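Local coordinates for protein AvrRxo1-ORF1 (Xanthomonas oryzae pv. oryzicola, PDB 4Z8T) that is a type III effector with a polynucleotide kinase domain, probably acting as a P-loop phosphotransferase, and forms a complex with its partner AvrRxo1-ORF2, at residues D135-E138 with G139-S143. Numbering follows the deposited sequence.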
loop_
_atom_site.group_PDB
_atom_site.type_symbol
_atom_site.label_atom_id
_atom_site.label_comp_id
_atom_site.label_asym_id
_atom_site.label_seq_id
_atom_site.Cartn_x
_atom_site.Cartn_y
_atom_site.Cartn_z
ATOM N N ASP A 135 32.620 16.668 -11.134
ATOM C CA ASP A 135 32.545 16.557 -12.585
ATOM C C ASP A 135 33.923 16.653 -13.214
ATOM O O ASP A 135 34.225 15.963 -14.194
ATOM C CB ASP A 135 31.616 17.628 -13.153
ATOM C CG ASP A 135 30.176 17.382 -12.800
ATOM O OD1 ASP A 135 29.830 16.223 -12.483
ATOM O OD2 ASP A 135 29.380 18.346 -12.848
ATOM N N ARG A 136 34.772 17.508 -12.655
ATOM C CA ARG A 136 36.144 17.566 -13.121
ATOM C C ARG A 136 36.871 16.267 -12.786
ATOM O O ARG A 136 37.655 15.754 -13.586
ATOM C CB ARG A 136 36.864 18.773 -12.514
ATOM C CG ARG A 136 38.317 18.841 -12.894
ATOM C CD ARG A 136 38.745 20.226 -13.372
ATOM N NE ARG A 136 40.188 20.391 -13.213
ATOM C CZ ARG A 136 41.099 19.785 -13.968
ATOM N NH1 ARG A 136 42.387 19.986 -13.738
ATOM N NH2 ARG A 136 40.727 18.977 -14.954
ATOM N N PHE A 137 36.573 15.719 -11.611
ATOM C CA PHE A 137 37.185 14.476 -11.159
ATOM C C PHE A 137 36.771 13.339 -12.102
ATOM O O PHE A 137 37.618 12.597 -12.607
ATOM C CB PHE A 137 36.766 14.221 -9.700
ATOM C CG PHE A 137 37.233 12.910 -9.123
ATOM C CD1 PHE A 137 38.542 12.476 -9.263
ATOM C CD2 PHE A 137 36.351 12.128 -8.395
ATOM C CE1 PHE A 137 38.953 11.272 -8.709
ATOM C CE2 PHE A 137 36.756 10.927 -7.829
ATOM C CZ PHE A 137 38.056 10.500 -7.984
ATOM N N GLU A 138 35.476 13.240 -12.376
ATOM C CA GLU A 138 34.971 12.192 -13.259
ATOM C C GLU A 138 35.511 12.348 -14.681
ATOM O O GLU A 138 35.828 11.360 -15.348
ATOM C CB GLU A 138 33.439 12.197 -13.265
ATOM C CG GLU A 138 32.808 11.102 -14.129
ATOM C CD GLU A 138 31.307 11.248 -14.239
ATOM O OE1 GLU A 138 30.632 11.299 -13.185
ATOM O OE2 GLU A 138 30.796 11.310 -15.383
ATOM N N GLY A 139 35.620 13.590 -15.141
ATOM C CA GLY A 139 36.148 13.854 -16.470
ATOM C C GLY A 139 37.554 13.322 -16.672
ATOM O O GLY A 139 37.866 12.741 -17.719
ATOM N N GLY A 140 38.408 13.527 -15.676
ATOM C CA GLY A 140 39.779 13.066 -15.736
ATOM C C GLY A 140 39.887 11.559 -15.604
ATOM O O GLY A 140 40.857 10.961 -16.070
ATOM N N LEU A 141 38.896 10.943 -14.963
ATOM C CA LEU A 141 38.897 9.494 -14.792
ATOM C C LEU A 141 38.494 8.769 -16.061
ATOM O O LEU A 141 38.824 7.592 -16.234
ATOM C CB LEU A 141 37.947 9.076 -13.665
ATOM C CG LEU A 141 38.441 9.359 -12.247
ATOM C CD1 LEU A 141 37.374 8.998 -11.214
ATOM C CD2 LEU A 141 39.708 8.583 -12.000
ATOM N N ARG A 142 37.745 9.438 -16.915
ATOM C CA ARG A 142 37.187 8.825 -18.112
ATOM C C ARG A 142 38.198 7.980 -18.877
ATOM O O ARG A 142 37.960 6.838 -19.146
ATOM C CB ARG A 142 36.548 9.887 -19.013
ATOM C CG ARG A 142 35.710 9.409 -20.183
ATOM C CD ARG A 142 34.805 10.529 -20.823
ATOM N NE ARG A 142 33.786 10.009 -21.747
ATOM C CZ ARG A 142 32.481 10.005 -21.486
ATOM N NH1 ARG A 142 31.623 9.496 -22.348
ATOM N NH2 ARG A 142 32.014 10.511 -20.360
ATOM N N SER A 143 39.332 8.572 -19.188
ATOM C CA SER A 143 40.362 7.854 -19.938
ATOM C C SER A 143 41.614 7.568 -19.117
ATOM O O SER A 143 42.669 7.245 -19.670
ATOM C CB SER A 143 40.714 8.613 -21.220
ATOM O OG SER A 143 41.006 9.972 -20.938
#
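Leu-141 meets Phe-137 one turn earlier in the same helix, a worked example of an i to i+4 pair in which a leucine methyl lies over the face of an aromatic ring. Followed outward, the leucine starts at CB, which lies 3.5 Å from Glu-138 O. Its CG comes next, 3.4 Å from Phe-137 O and still beside the backbone. Leu-141 CD1 then reaches over one ring face in a CH-pi contact, 3.8 Å from the centroid of the Phe-137 ring and displaced toward the rim. The ring atom closest to Leu-141 CD1 is Phe-137 CZ, at 3.6 Å. Phe-137 CG lies anti to its own backbone N (chi1 175°), which turns the ring toward Leu-141. In the backbone, Leu-141 N donates to Phe-137 O at 3.1 Å. Glu-138 O receives two weak bonds, from Leu-141 N and Arg-142 N. Arg-178 hydrogen-bonds to the carbonyl oxygens of Leu-141 and Arg-142. Phe-137 packs on Leu-44, Ala-47 and Ala-51 of helix 34-60, while Val-102 touches both Phe-137 and Leu-141. On helix 163-176, Tyr-169 hydrogen-bonds to Glu-138 and Glu-175 forms a salt bridge with Arg-142, so helix 123-141 is joined to two neighbouring helices.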